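Local coordinates for Iron(3+)-hydroxamate-binding protein FhuD (Bacillus subtilis subsp. subtilis, PDB 3G9Q) that binds iron(3+)-hydroxamate complexes such as ferrichrome and passes them to the membrane permease of the FhuCBGD ABC transporter, at residues Glu40-Asn45 / Lys51-Glu56; Lys15-Met20 / Gly26-Leu31; Gly169-Lys174 / Ile256-Gln261; Asp73-Trp78 / Lys86-Ile91. All coordinates share one frame; numbering follows the deposited sequence.

How the contacts relate
From the N terminus, contact 2 comes first: strand 17-19 leads by a short loop into helix 25-31, which folds back on it. Contact 1 follows within the long loop after strand 35-37, and contact 4 repeats the strand-to-helix closure with strand 74-78 and helix 85-91. All three belong to the lobe with the parallel sheet, where strands 17-19 and 74-78 are neighbours joined by backbone bonds. Contact 3 closes a far longer loop, bringing helix 169-175 onto helix 255-270. The four lie in series, with none nested or crossed. Through I256 and S257, helix 255-270 also reaches K29 of contact 2 and N45 of contact 1.

Contact 1: residues Glu40-Asn45 / Lys51-Glu56; sequences ENVFKN and KTNGVE
F43 and N53 meet ring against amide, the two planes only 25° apart. From its CB, which has N53 OD1 at 4.1 Å, the phenylalanine runs to a ring set beside its own backbone N and anti to its carbonyl carbon (chi1 -56°), a turn that sends the ring across to residues 51-56. F43 CG lies 3.9 Å from N53 OD1. F43 CD2 comes to 3.4 Å from N53 OD1, and F43 CE2, farther out, lies 3.9 Å from N53 CG. The nitrogen end of the amide, ND2, stands over one ring face, offset toward the rim. At the tip, F43 CZ reaches E56 CG at 3.9 Å, an oblique approach that uses the methylene part of the glutamate. E40 O lies at the ring edge, in plane. V42 CG1 lies alongside, 3.9 Å from N53 ND2. An alanine in place of F43 would strip N53 of the flat surface its amide lies along, and would probably leave that amide freer to turn. The pairing lies within the long loop between strand 35-37 and helix 64-68 and joins two parts of it, while N45 ND2 ties the loop to S257. Phenylalanine suits the place because its flat ring can lie along an amide and still reach a methylene. With no hydrogen bond or salt bridge across the contact, cohesion rests on dispersion and on the amide lying over the ring.

Contact 2: residues Lys15-Met20 / Gly26-Leu31; sequences KRVVVM and GYFKTL
F28 reaches down from helix 25-31 onto V17 and V19 of strand 17-19, alternate residues that both point toward the helix. V17 touches with CG1, 4.4 Å from F28 CE1, and V19 with CG2, 4.4 Å from F28 CD2, a spacing of contact without tight interlock. Both valines hold CG1 anti to the backbone N (chi1 180° and -177°), yet they use different methyls, because the two that face each other along the strand are those nearest the ring. Both meet the ring obliquely. This buried patch, where F28 also meets the ring of F111, contrasts with the solvent side of the helix, where K29 is exposed and does not touch the strand. On the helix, T30 OG1 gives a hydrogen bond to G26 O (2.9 Å, C=O...donor angle 159°), a carbonyl that also accepts from T30 N. Strand, helix and strand 35-37 form a beta-alpha-beta unit. Branched valines suit the strand and a broad ring the helix; this contact contributes hydrophobic burial, not polar bonds.

Contact 3: residues Gly169-Lys174 / Ile256-Gln261; sequences GSIIYK and ISLEGQ
I171 of helix 169-175 points at helix 255-270 and meets two side chains there in different ways: it crosses L258 obliquely and Q261 at about a right angle. One arm of the isoleucine makes both approaches. CG1, beside the backbone N and anti to the carbonyl carbon (chi1 -35°), lies nearer Q261 and carries CD1 forward; I171 CD1 touches L258 CD2 at 3.4 Å, methyl to methyl. L258 does not aim straight at its partner. Its CB leaves the helix obliquely, and the leucine fork beyond brings CD2 round to the isoleucine. Q261, one helical turn further on, points toward the isoleucine, and its extended side chain brings the amide end near it. Residue types fit these roles: a beta-branched isoleucine offers a stiff, broad wedge, the leucine a forked tip, and the glutamine reach. I171 also packs on L262 and I265, which continue the same helix face. The contact joins a helix following strand 157-161 of the mixed-sheet lobe to the C-terminal helix. That helix in turn lies along helix 118-143, where L258 packs on W128 and E259 makes a salt bridge with K131. Two lobes linked by a long helix are a hallmark of this family of solute-binding proteins. No hydrogen bond is found across the buried contact, which implies that cohesion comes from the aliphatic fit of I171 with L258, L262 and I265, Q261 adding at most loose contact.

Contact 4: residues Asp73-Trp78 / Lys86-Ile91; sequences DLIIVW and KKLEKI
I75, V77 and L88, the three residues that touch, bring no flat group to the contact; the aromatic ring in these segments, that of W78, turns elsewhere. It meets Y99 edge-to-face and the Y24 ring at about 65°, with NE1 hydrogen-bonded to Y24 OH. The contact itself is made by branched tips. L88 CD2 sits 4.1 Å from V77 CG1 and 4.4 Å from I75 CG2, so a single leucine methyl serves both strand residues. V77 and L88 run obliquely past each other. V77 CG1 lies beside the backbone N (chi1 -67°), on the side from which the leucine comes. Strand 74-78, helix 85-91 and the parallel neighbour strand 94-97 make a beta-alpha-beta crossover, and L88 is the helix residue that touches the strand; I91 also faces it without reaching it. Alternation along the strand sorts its side chains: I75 and V77 face this helix, whereas L74 and I76 turn to the opposite face of the sheet and pack on V17 and V19. Beta-branched residues suit an extended strand, and leucine suits a helix. V64 of helix 64-68 also packs on L88. On the exposed outer side of the helix, K86 NZ and E89 OE2 form a long salt bridge of 3.9 Å.

Contact 1: residues Glu40-Asn45 / Lys51-Glu56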
loop_
_atom_site.group_PDB
_atom_site.type_symbol
_atom_site.label_atom_id
_atom_site.label_comp_id
_atom_site.label_asym_id
_atom_site.label_seq_id
_atom_site.Cartn_x
_atom_site.Cartn_y
_atom_site.Cartn_z
ATOM N N GLU A 40 -5.005 4.211 14.641
ATOM C CA GLU A 40 -4.584 5.546 14.213
ATOM C C GLU A 40 -4.153 5.724 12.767
ATOM O O GLU A 40 -4.525 6.701 12.115
ATOM C CB GLU A 40 -3.480 6.081 15.131
ATOM C CG GLU A 40 -4.008 7.088 16.151
ATOM C CD GLU A 40 -4.607 8.339 15.502
ATOM O OE1 GLU A 40 -5.470 8.984 16.144
ATOM O OE2 GLU A 40 -4.205 8.679 14.360
ATOM N N ASN A 41 -3.355 4.798 12.262
ATOM C CA ASN A 41 -2.890 4.902 10.885
ATOM C C ASN A 41 -4.000 5.336 9.945
ATOM O O ASN A 41 -3.817 6.229 9.125
ATOM C CB ASN A 41 -2.333 3.559 10.444
ATOM C CG ASN A 41 -1.222 3.098 11.336
ATOM O OD1 ASN A 41 -0.200 3.777 11.443
ATOM N ND2 ASN A 41 -1.410 1.954 12.005
ATOM N N VAL A 42 -5.154 4.702 10.091
ATOM C CA VAL A 42 -6.307 4.981 9.257
ATOM C C VAL A 42 -6.636 6.473 9.164
ATOM O O VAL A 42 -6.858 7.013 8.076
ATOM C CB VAL A 42 -7.515 4.179 9.782
ATOM C CG1 VAL A 42 -8.753 4.452 8.955
ATOM C CG2 VAL A 42 -7.166 2.699 9.763
ATOM N N PHE A 43 -6.639 7.146 10.305
ATOM C CA PHE A 43 -6.942 8.571 10.345
ATOM C C PHE A 43 -5.745 9.420 9.941
ATOM O O PHE A 43 -5.699 10.614 10.228
ATOM C CB PHE A 43 -7.410 8.961 11.747
ATOM C CG PHE A 43 -8.584 8.172 12.216
ATOM C CD1 PHE A 43 -8.436 6.841 12.590
ATOM C CD2 PHE A 43 -9.852 8.733 12.220
ATOM C CE1 PHE A 43 -9.532 6.085 12.956
ATOM C CE2 PHE A 43 -10.957 7.984 12.585
ATOM C CZ PHE A 43 -10.800 6.658 12.952
ATOM N N LYS A 44 -4.769 8.805 9.281
ATOM C CA LYS A 44 -3.598 9.543 8.827
ATOM C C LYS A 44 -3.339 9.308 7.349
ATOM O O LYS A 44 -2.708 10.130 6.682
ATOM C CB LYS A 44 -2.356 9.154 9.631
ATOM C CG LYS A 44 -2.272 9.789 11.006
ATOM C CD LYS A 44 -0.874 9.609 11.577
ATOM C CE LYS A 44 -0.762 10.221 12.963
ATOM N NZ LYS A 44 -1.762 9.615 13.901
ATOM N N ASN A 45 -3.840 8.182 6.846
ATOM C CA ASN A 45 -3.670 7.820 5.440
ATOM C C ASN A 45 -4.396 8.832 4.551
ATOM O O ASN A 45 -5.582 9.059 4.707
ATOM C CB ASN A 45 -4.215 6.419 5.207
ATOM C CG ASN A 45 -3.941 5.918 3.814
ATOM O OD1 ASN A 45 -3.244 6.563 3.027
ATOM N ND2 ASN A 45 -4.484 4.752 3.497
ATOM N N LYS A 51 -11.549 11.442 2.827
ATOM C CA LYS A 51 -12.996 11.521 2.671
ATOM C C LYS A 51 -13.739 10.365 3.340
ATOM O O LYS A 51 -14.968 10.385 3.414
ATOM C CB LYS A 51 -13.381 11.578 1.176
ATOM C CG LYS A 51 -13.498 12.988 0.570
ATOM C CD LYS A 51 -13.956 12.952 -0.890
ATOM C CE LYS A 51 -15.404 12.498 -1.017
ATOM N NZ LYS A 51 -16.357 13.487 -0.457
ATOM N N THR A 52 -13.012 9.370 3.845
ATOM C CA THR A 52 -13.654 8.203 4.469
ATOM C C THR A 52 -13.334 7.963 5.954
ATOM O O THR A 52 -12.458 7.157 6.279
ATOM C CB THR A 52 -13.286 6.899 3.731
ATOM O OG1 THR A 52 -13.338 7.107 2.313
ATOM C CG2 THR A 52 -14.253 5.792 4.128
ATOM N N ASN A 53 -14.058 8.621 6.854
ATOM C CA ASN A 53 -13.810 8.438 8.282
ATOM C C ASN A 53 -15.068 8.618 9.125
ATOM O O ASN A 53 -15.145 8.148 10.264
ATOM C CB ASN A 53 -12.720 9.412 8.750
ATOM C CG ASN A 53 -11.346 8.767 8.802
ATOM O OD1 ASN A 53 -10.324 9.446 8.964
ATOM N ND2 ASN A 53 -11.313 7.444 8.675
ATOM N N GLY A 54 -16.052 9.289 8.539
ATOM C CA GLY A 54 -17.310 9.576 9.210
ATOM C C GLY A 54 -17.762 8.775 10.417
ATOM O O GLY A 54 -17.958 9.329 11.502
ATOM N N VAL A 55 -17.922 7.472 10.248
ATOM C CA VAL A 55 -18.417 6.647 11.338
ATOM C C VAL A 55 -17.452 5.730 12.103
ATOM O O VAL A 55 -17.760 4.550 12.296
ATOM C CB VAL A 55 -19.617 5.794 10.834
ATOM C CG1 VAL A 55 -20.746 6.716 10.361
ATOM C CG2 VAL A 55 -19.173 4.884 9.686
ATOM N N GLU A 56 -16.300 6.235 12.540
ATOM C CA GLU A 56 -15.393 5.380 13.309
ATOM C C GLU A 56 -14.599 6.019 14.431
ATOM O O GLU A 56 -14.353 7.220 14.446
ATOM C CB GLU A 56 -14.410 4.619 12.410
ATOM C CG GLU A 56 -13.965 5.327 11.163
ATOM C CD GLU A 56 -14.807 4.932 9.978
ATOM O OE1 GLU A 56 -14.934 3.710 9.734
ATOM O OE2 GLU A 56 -15.338 5.832 9.290
#

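Contact 2: residues Lys15-Met20 / Gly26-Leu31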
loop_
_atom_site.group_PDB
_atom_site.type_symbol
_atom_site.label_atom_id
_atom_site.label_comp_id
_atom_site.label_asym_id
_atom_site.label_seq_id
_atom_site.Cartn_x
_atom_site.Cartn_y
_atom_site.Cartn_z
ATOM N N LYS A 15 -23.108 -5.934 11.283
ATOM C CA LYS A 15 -23.556 -4.550 11.401
ATOM C C LYS A 15 -22.535 -3.623 12.057
ATOM O O LYS A 15 -22.513 -2.427 11.769
ATOM C CB LYS A 15 -24.891 -4.496 12.166
ATOM C CG LYS A 15 -26.077 -5.102 11.396
ATOM C CD LYS A 15 -27.317 -5.363 12.283
ATOM C CE LYS A 15 -28.018 -4.087 12.753
ATOM N NZ LYS A 15 -29.193 -4.401 13.626
ATOM N N ARG A 16 -21.690 -4.160 12.933
ATOM C CA ARG A 16 -20.680 -3.331 13.589
ATOM C C ARG A 16 -19.344 -4.056 13.684
ATOM O O ARG A 16 -19.180 -4.963 14.498
ATOM C CB ARG A 16 -21.136 -2.923 14.995
ATOM C CG ARG A 16 -22.442 -2.124 15.062
ATOM C CD ARG A 16 -22.763 -1.795 16.504
ATOM N NE ARG A 16 -21.781 -0.875 17.082
ATOM C CZ ARG A 16 -21.799 0.442 16.890
ATOM N NH1 ARG A 16 -20.876 1.216 17.438
ATOM N NH2 ARG A 16 -22.751 0.987 16.155
ATOM N N VAL A 17 -18.390 -3.638 12.855
ATOM C CA VAL A 17 -17.064 -4.247 12.824
ATOM C C VAL A 17 -15.958 -3.324 13.334
ATOM O O VAL A 17 -15.862 -2.164 12.937
ATOM C CB VAL A 17 -16.673 -4.686 11.385
ATOM C CG1 VAL A 17 -15.288 -5.307 11.393
ATOM C CG2 VAL A 17 -17.686 -5.673 10.836
ATOM N N VAL A 18 -15.130 -3.855 14.225
ATOM C CA VAL A 18 -13.997 -3.119 14.762
ATOM C C VAL A 18 -12.761 -3.777 14.142
ATOM O O VAL A 18 -12.514 -4.980 14.332
ATOM C CB VAL A 18 -13.918 -3.225 16.307
ATOM C CG1 VAL A 18 -12.614 -2.618 16.813
ATOM C CG2 VAL A 18 -15.101 -2.529 16.937
ATOM N N VAL A 19 -12.003 -2.987 13.386
ATOM C CA VAL A 19 -10.811 -3.473 12.708
ATOM C C VAL A 19 -9.555 -2.987 13.406
ATOM O O VAL A 19 -9.243 -1.805 13.359
ATOM C CB VAL A 19 -10.788 -2.979 11.245
ATOM C CG1 VAL A 19 -9.589 -3.543 10.518
ATOM C CG2 VAL A 19 -12.074 -3.376 10.548
HETATM N N MSE A 20 -8.829 -3.885 14.058
HETATM C CA MSE A 20 -7.612 -3.468 14.745
HETATM C C MSE A 20 -6.362 -3.556 13.860
HETATM O O MSE A 20 -5.282 -3.084 14.235
HETATM C CB MSE A 20 -7.445 -4.262 16.047
HETATM C CG MSE A 20 -8.263 -3.685 17.214
HETATM SE SE MSE A 20 -8.695 -4.965 18.627
HETATM C CE MSE A 20 -7.120 -4.791 19.761
ATOM N N GLY A 26 -9.549 -0.439 4.563
ATOM C CA GLY A 26 -10.004 -0.189 3.203
ATOM C C GLY A 26 -10.723 -1.357 2.529
ATOM O O GLY A 26 -11.499 -1.148 1.595
ATOM N N TYR A 27 -10.458 -2.584 2.986
ATOM C CA TYR A 27 -11.099 -3.782 2.425
ATOM C C TYR A 27 -12.585 -3.840 2.763
ATOM O O TYR A 27 -13.425 -4.097 1.901
ATOM C CB TYR A 27 -10.443 -5.078 2.948
ATOM C CG TYR A 27 -9.094 -5.390 2.349
ATOM C CD1 TYR A 27 -7.943 -4.832 2.877
ATOM C CD2 TYR A 27 -8.975 -6.203 1.231
ATOM C CE1 TYR A 27 -6.712 -5.066 2.312
ATOM C CE2 TYR A 27 -7.742 -6.443 0.651
ATOM C CZ TYR A 27 -6.613 -5.873 1.196
ATOM O OH TYR A 27 -5.366 -6.091 0.635
ATOM N N PHE A 28 -12.894 -3.611 4.034
ATOM C CA PHE A 28 -14.259 -3.651 4.520
ATOM C C PHE A 28 -15.006 -2.431 3.987
ATOM O O PHE A 28 -16.203 -2.501 3.713
ATOM C CB PHE A 28 -14.251 -3.699 6.056
ATOM C CG PHE A 28 -13.878 -5.057 6.622
ATOM C CD1 PHE A 28 -14.855 -5.936 7.059
ATOM C CD2 PHE A 28 -12.553 -5.477 6.662
ATOM C CE1 PHE A 28 -14.517 -7.211 7.521
ATOM C CE2 PHE A 28 -12.215 -6.751 7.121
ATOM C CZ PHE A 28 -13.197 -7.613 7.547
ATOM N N LYS A 29 -14.296 -1.319 3.822
ATOM C CA LYS A 29 -14.918 -0.113 3.292
ATOM C C LYS A 29 -15.380 -0.430 1.870
ATOM O O LYS A 29 -16.524 -0.160 1.508
ATOM C CB LYS A 29 -13.924 1.062 3.291
ATOM C CG LYS A 29 -14.528 2.401 2.894
ATOM C CD LYS A 29 -15.674 2.773 3.792
ATOM C CE LYS A 29 -16.580 3.753 3.078
ATOM N NZ LYS A 29 -17.895 3.873 3.769
ATOM N N THR A 30 -14.504 -1.020 1.065
ATOM C CA THR A 30 -14.892 -1.366 -0.300
ATOM C C THR A 30 -16.124 -2.283 -0.295
ATOM O O THR A 30 -17.087 -2.040 -1.023
ATOM C CB THR A 30 -13.748 -2.063 -1.077
ATOM O OG1 THR A 30 -12.603 -1.206 -1.102
ATOM C CG2 THR A 30 -14.170 -2.340 -2.516
ATOM N N LEU A 31 -16.100 -3.323 0.533
ATOM C CA LEU A 31 -17.220 -4.253 0.611
ATOM C C LEU A 31 -18.497 -3.595 1.153
ATOM O O LEU A 31 -19.609 -4.083 0.921
ATOM C CB LEU A 31 -16.835 -5.467 1.475
ATOM C CG LEU A 31 -16.087 -6.678 0.887
ATOM C CD1 LEU A 31 -15.580 -6.411 -0.492
ATOM C CD2 LEU A 31 -14.960 -7.049 1.837
#

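Contact 3: residues Gly169-Lys174 / Ile256-Gln261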
loop_
_atom_site.group_PDB
_atom_site.type_symbol
_atom_site.label_atom_id
_atom_site.label_comp_id
_atom_site.label_asym_id
_atom_site.label_seq_id
_atom_site.Cartn_x
_atom_site.Cartn_y
_atom_site.Cartn_z
ATOM N N GLY A 169 5.392 -1.262 -5.525
ATOM C CA GLY A 169 6.189 -2.241 -6.236
ATOM C C GLY A 169 5.385 -3.185 -7.109
ATOM O O GLY A 169 5.656 -3.295 -8.301
ATOM N N SER A 170 4.389 -3.863 -6.543
ATOM C CA SER A 170 3.601 -4.796 -7.338
ATOM C C SER A 170 2.807 -4.056 -8.407
ATOM O O SER A 170 2.500 -4.624 -9.453
ATOM C CB SER A 170 2.658 -5.633 -6.452
ATOM O OG SER A 170 1.481 -4.927 -6.076
ATOM N N ILE A 171 2.491 -2.787 -8.158
ATOM C CA ILE A 171 1.727 -2.000 -9.131
ATOM C C ILE A 171 2.579 -1.714 -10.372
ATOM O O ILE A 171 2.218 -2.041 -11.518
ATOM C CB ILE A 171 1.277 -0.611 -8.553
ATOM C CG1 ILE A 171 0.956 -0.717 -7.056
ATOM C CG2 ILE A 171 0.067 -0.107 -9.308
ATOM C CD1 ILE A 171 -0.153 -1.718 -6.634
ATOM N N ILE A 172 3.724 -1.096 -10.111
ATOM C CA ILE A 172 4.672 -0.683 -11.136
ATOM C C ILE A 172 5.377 -1.784 -11.924
ATOM O O ILE A 172 5.502 -1.691 -13.154
ATOM C CB ILE A 172 5.711 0.249 -10.505
ATOM C CG1 ILE A 172 5.006 1.566 -10.140
ATOM C CG2 ILE A 172 6.892 0.412 -11.422
ATOM C CD1 ILE A 172 4.761 2.496 -11.318
ATOM N N TYR A 173 5.819 -2.830 -11.240
ATOM C CA TYR A 173 6.534 -3.875 -11.935
ATOM C C TYR A 173 5.709 -5.053 -12.417
ATOM O O TYR A 173 6.203 -5.842 -13.215
ATOM C CB TYR A 173 7.702 -4.355 -11.073
ATOM C CG TYR A 173 8.729 -3.280 -10.783
ATOM C CD1 TYR A 173 9.076 -2.962 -9.468
ATOM C CD2 TYR A 173 9.345 -2.562 -11.819
ATOM C CE1 TYR A 173 10.005 -1.962 -9.185
ATOM C CE2 TYR A 173 10.281 -1.554 -11.542
ATOM C CZ TYR A 173 10.598 -1.266 -10.220
ATOM O OH TYR A 173 11.506 -0.278 -9.925
ATOM N N LYS A 174 4.460 -5.172 -11.959
ATOM C CA LYS A 174 3.593 -6.287 -12.374
ATOM C C LYS A 174 2.321 -5.847 -13.105
ATOM O O LYS A 174 2.056 -6.301 -14.216
ATOM C CB LYS A 174 3.159 -7.139 -11.174
ATOM C CG LYS A 174 4.257 -7.804 -10.378
ATOM C CD LYS A 174 3.659 -8.824 -9.410
ATOM C CE LYS A 174 3.102 -10.045 -10.158
ATOM N NZ LYS A 174 4.148 -10.706 -11.009
ATOM N N ILE A 256 -8.729 0.650 -1.671
ATOM C CA ILE A 256 -8.800 2.107 -1.739
ATOM C C ILE A 256 -7.418 2.737 -1.920
ATOM O O ILE A 256 -7.251 3.650 -2.727
ATOM C CB ILE A 256 -9.392 2.707 -0.469
ATOM C CG1 ILE A 256 -10.773 2.120 -0.220
ATOM C CG2 ILE A 256 -9.401 4.237 -0.593
ATOM C CD1 ILE A 256 -11.352 2.407 1.161
ATOM N N SER A 257 -6.446 2.268 -1.141
ATOM C CA SER A 257 -5.091 2.791 -1.209
ATOM C C SER A 257 -4.460 2.496 -2.565
ATOM O O SER A 257 -3.740 3.333 -3.128
ATOM C CB SER A 257 -4.219 2.185 -0.110
ATOM O OG SER A 257 -4.566 2.683 1.168
ATOM N N LEU A 258 -4.727 1.297 -3.077
ATOM C CA LEU A 258 -4.205 0.880 -4.369
ATOM C C LEU A 258 -4.731 1.822 -5.447
ATOM O O LEU A 258 -3.988 2.228 -6.344
ATOM C CB LEU A 258 -4.610 -0.572 -4.674
ATOM C CG LEU A 258 -3.923 -1.677 -3.855
ATOM C CD1 LEU A 258 -4.442 -3.043 -4.277
ATOM C CD2 LEU A 258 -2.413 -1.594 -4.050
ATOM N N GLU A 259 -6.011 2.176 -5.363
ATOM C CA GLU A 259 -6.587 3.093 -6.337
ATOM C C GLU A 259 -5.894 4.447 -6.255
ATOM O O GLU A 259 -5.506 5.010 -7.278
ATOM C CB GLU A 259 -8.092 3.259 -6.110
ATOM C CG GLU A 259 -8.935 2.238 -6.873
ATOM C CD GLU A 259 -10.432 2.494 -6.761
ATOM O OE1 GLU A 259 -11.045 2.107 -5.737
ATOM O OE2 GLU A 259 -10.985 3.093 -7.701
ATOM N N GLY A 260 -5.730 4.959 -5.039
ATOM C CA GLY A 260 -5.066 6.239 -4.854
ATOM C C GLY A 260 -3.616 6.229 -5.318
ATOM O O GLY A 260 -3.125 7.208 -5.897
ATOM N N GLN A 261 -2.927 5.120 -5.056
ATOM C CA GLN A 261 -1.528 4.961 -5.461
ATOM C C GLN A 261 -1.380 4.866 -6.976
ATOM O O GLN A 261 -0.441 5.420 -7.529
ATOM C CB GLN A 261 -0.914 3.709 -4.825
ATOM C CG GLN A 261 -0.950 3.688 -3.315
ATOM C CD GLN A 261 -0.394 2.402 -2.743
ATOM O OE1 GLN A 261 -0.277 2.254 -1.526
ATOM N NE2 GLN A 261 -0.050 1.461 -3.616
#

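Contact 4: residues Asp73-Trp78 / Lys86-Ile91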
loop_
_atom_site.group_PDB
_atom_site.type_symbol
_atom_site.label_atom_id
_atom_site.label_comp_id
_atom_site.label_asym_id
_atom_site.label_seq_id
_atom_site.Cartn_x
_atom_site.Cartn_y
_atom_site.Cartn_z
ATOM N N ASP A 73 -20.003 -6.743 16.547
ATOM C CA ASP A 73 -20.532 -8.071 16.282
ATOM C C ASP A 73 -19.457 -8.877 15.549
ATOM O O ASP A 73 -19.660 -10.035 15.186
ATOM C CB ASP A 73 -21.851 -8.018 15.465
ATOM C CG ASP A 73 -21.721 -7.257 14.140
ATOM O OD1 ASP A 73 -20.664 -7.339 13.483
ATOM O OD2 ASP A 73 -22.697 -6.596 13.739
ATOM N N LEU A 74 -18.308 -8.244 15.344
ATOM C CA LEU A 74 -17.167 -8.872 14.687
ATOM C C LEU A 74 -15.878 -8.047 14.882
ATOM O O LEU A 74 -15.878 -6.819 14.714
ATOM C CB LEU A 74 -17.433 -9.066 13.187
ATOM C CG LEU A 74 -16.268 -9.653 12.385
ATOM C CD1 LEU A 74 -16.174 -11.148 12.631
ATOM C CD2 LEU A 74 -16.488 -9.375 10.912
ATOM N N ILE A 75 -14.789 -8.735 15.239
ATOM C CA ILE A 75 -13.483 -8.111 15.456
ATOM C C ILE A 75 -12.429 -8.690 14.535
ATOM O O ILE A 75 -12.344 -9.904 14.367
ATOM C CB ILE A 75 -12.960 -8.336 16.885
ATOM C CG1 ILE A 75 -13.870 -7.651 17.878
ATOM C CG2 ILE A 75 -11.567 -7.747 17.025
ATOM C CD1 ILE A 75 -14.006 -6.108 17.795
ATOM N N ILE A 76 -11.622 -7.839 13.927
ATOM C CA ILE A 76 -10.575 -8.385 13.097
ATOM C C ILE A 76 -9.215 -7.853 13.538
ATOM O O ILE A 76 -9.029 -6.650 13.694
ATOM C CB ILE A 76 -10.832 -8.127 11.585
ATOM C CG1 ILE A 76 -9.605 -8.555 10.801
ATOM C CG2 ILE A 76 -11.177 -6.675 11.315
ATOM C CD1 ILE A 76 -8.371 -7.606 10.744
ATOM N N VAL A 77 -8.274 -8.764 13.780
ATOM C CA VAL A 77 -6.925 -8.382 14.205
ATOM C C VAL A 77 -5.870 -9.282 13.592
ATOM O O VAL A 77 -6.168 -10.391 13.160
ATOM C CB VAL A 77 -6.742 -8.510 15.721
ATOM C CG1 VAL A 77 -7.596 -7.490 16.446
ATOM C CG2 VAL A 77 -7.108 -9.926 16.158
ATOM N N TRP A 78 -4.631 -8.815 13.568
ATOM C CA TRP A 78 -3.570 -9.646 13.037
ATOM C C TRP A 78 -3.144 -10.665 14.097
ATOM O O TRP A 78 -3.549 -10.572 15.261
ATOM C CB TRP A 78 -2.365 -8.799 12.620
ATOM C CG TRP A 78 -2.465 -8.243 11.229
ATOM C CD1 TRP A 78 -2.787 -8.928 10.087
ATOM C CD2 TRP A 78 -2.210 -6.893 10.827
ATOM N NE1 TRP A 78 -2.746 -8.086 9.003
ATOM C CE2 TRP A 78 -2.395 -6.832 9.425
ATOM C CE3 TRP A 78 -1.842 -5.729 11.513
ATOM C CZ2 TRP A 78 -2.225 -5.646 8.698
ATOM C CZ3 TRP A 78 -1.671 -4.548 10.787
ATOM C CH2 TRP A 78 -1.862 -4.519 9.394
ATOM N N LYS A 86 -7.836 -13.994 23.091
ATOM C CA LYS A 86 -8.801 -14.576 24.031
ATOM C C LYS A 86 -9.717 -13.531 24.697
ATOM O O LYS A 86 -10.935 -13.722 24.756
ATOM C CB LYS A 86 -8.078 -15.403 25.107
ATOM C CG LYS A 86 -7.883 -16.882 24.760
ATOM C CD LYS A 86 -7.130 -17.091 23.439
ATOM C CE LYS A 86 -6.801 -18.575 23.191
ATOM N NZ LYS A 86 -8.000 -19.467 23.243
ATOM N N LYS A 87 -9.138 -12.432 25.193
ATOM C CA LYS A 87 -9.920 -11.366 25.832
ATOM C C LYS A 87 -10.978 -10.867 24.841
ATOM O O LYS A 87 -12.159 -10.711 25.177
ATOM C CB LYS A 87 -9.007 -10.193 26.236
ATOM C CG LYS A 87 -8.655 -10.086 27.727
ATOM C CD LYS A 87 -7.763 -11.225 28.219
ATOM C CE LYS A 87 -7.145 -10.944 29.525
ATOM N NZ LYS A 87 -6.297 -9.941 29.764
ATOM N N LEU A 88 -10.524 -10.639 23.610
ATOM C CA LEU A 88 -11.352 -10.155 22.510
ATOM C C LEU A 88 -12.436 -11.142 22.074
ATOM O O LEU A 88 -13.602 -10.762 21.927
ATOM C CB LEU A 88 -10.456 -9.801 21.317
ATOM C CG LEU A 88 -9.715 -8.461 21.359
ATOM C CD1 LEU A 88 -9.058 -8.252 22.701
ATOM C CD2 LEU A 88 -8.687 -8.432 20.252
ATOM N N GLU A 89 -12.057 -12.399 21.862
ATOM C CA GLU A 89 -13.018 -13.423 21.452
ATOM C C GLU A 89 -14.255 -13.340 22.346
ATOM O O GLU A 89 -15.369 -13.660 21.922
ATOM C CB GLU A 89 -12.396 -14.821 21.567
ATOM C CG GLU A 89 -11.128 -15.024 20.734
ATOM C CD GLU A 89 -10.384 -16.325 21.056
ATOM O OE1 GLU A 89 -9.321 -16.560 20.434
ATOM O OE2 GLU A 89 -10.850 -17.105 21.923
ATOM N N LYS A 90 -14.050 -12.889 23.580
ATOM C CA LYS A 90 -15.132 -12.763 24.546
ATOM C C LYS A 90 -16.108 -11.682 24.111
ATOM O O LYS A 90 -17.325 -11.881 24.151
ATOM C CB LYS A 90 -14.572 -12.421 25.930
ATOM C CG LYS A 90 -15.178 -13.239 27.083
ATOM C CD LYS A 90 -16.674 -12.975 27.285
ATOM C CE LYS A 90 -17.266 -13.825 28.419
ATOM N NZ LYS A 90 -18.764 -13.807 28.408
ATOM N N ILE A 91 -15.575 -10.538 23.691
ATOM C CA ILE A 91 -16.419 -9.431 23.259
ATOM C C ILE A 91 -17.336 -9.769 22.078
ATOM O O ILE A 91 -18.554 -9.569 22.154
ATOM C CB ILE A 91 -15.573 -8.201 22.893
ATOM C CG1 ILE A 91 -14.743 -7.780 24.107
ATOM C CG2 ILE A 91 -16.485 -7.058 22.434
ATOM C CD1 ILE A 91 -13.444 -8.464 24.239
#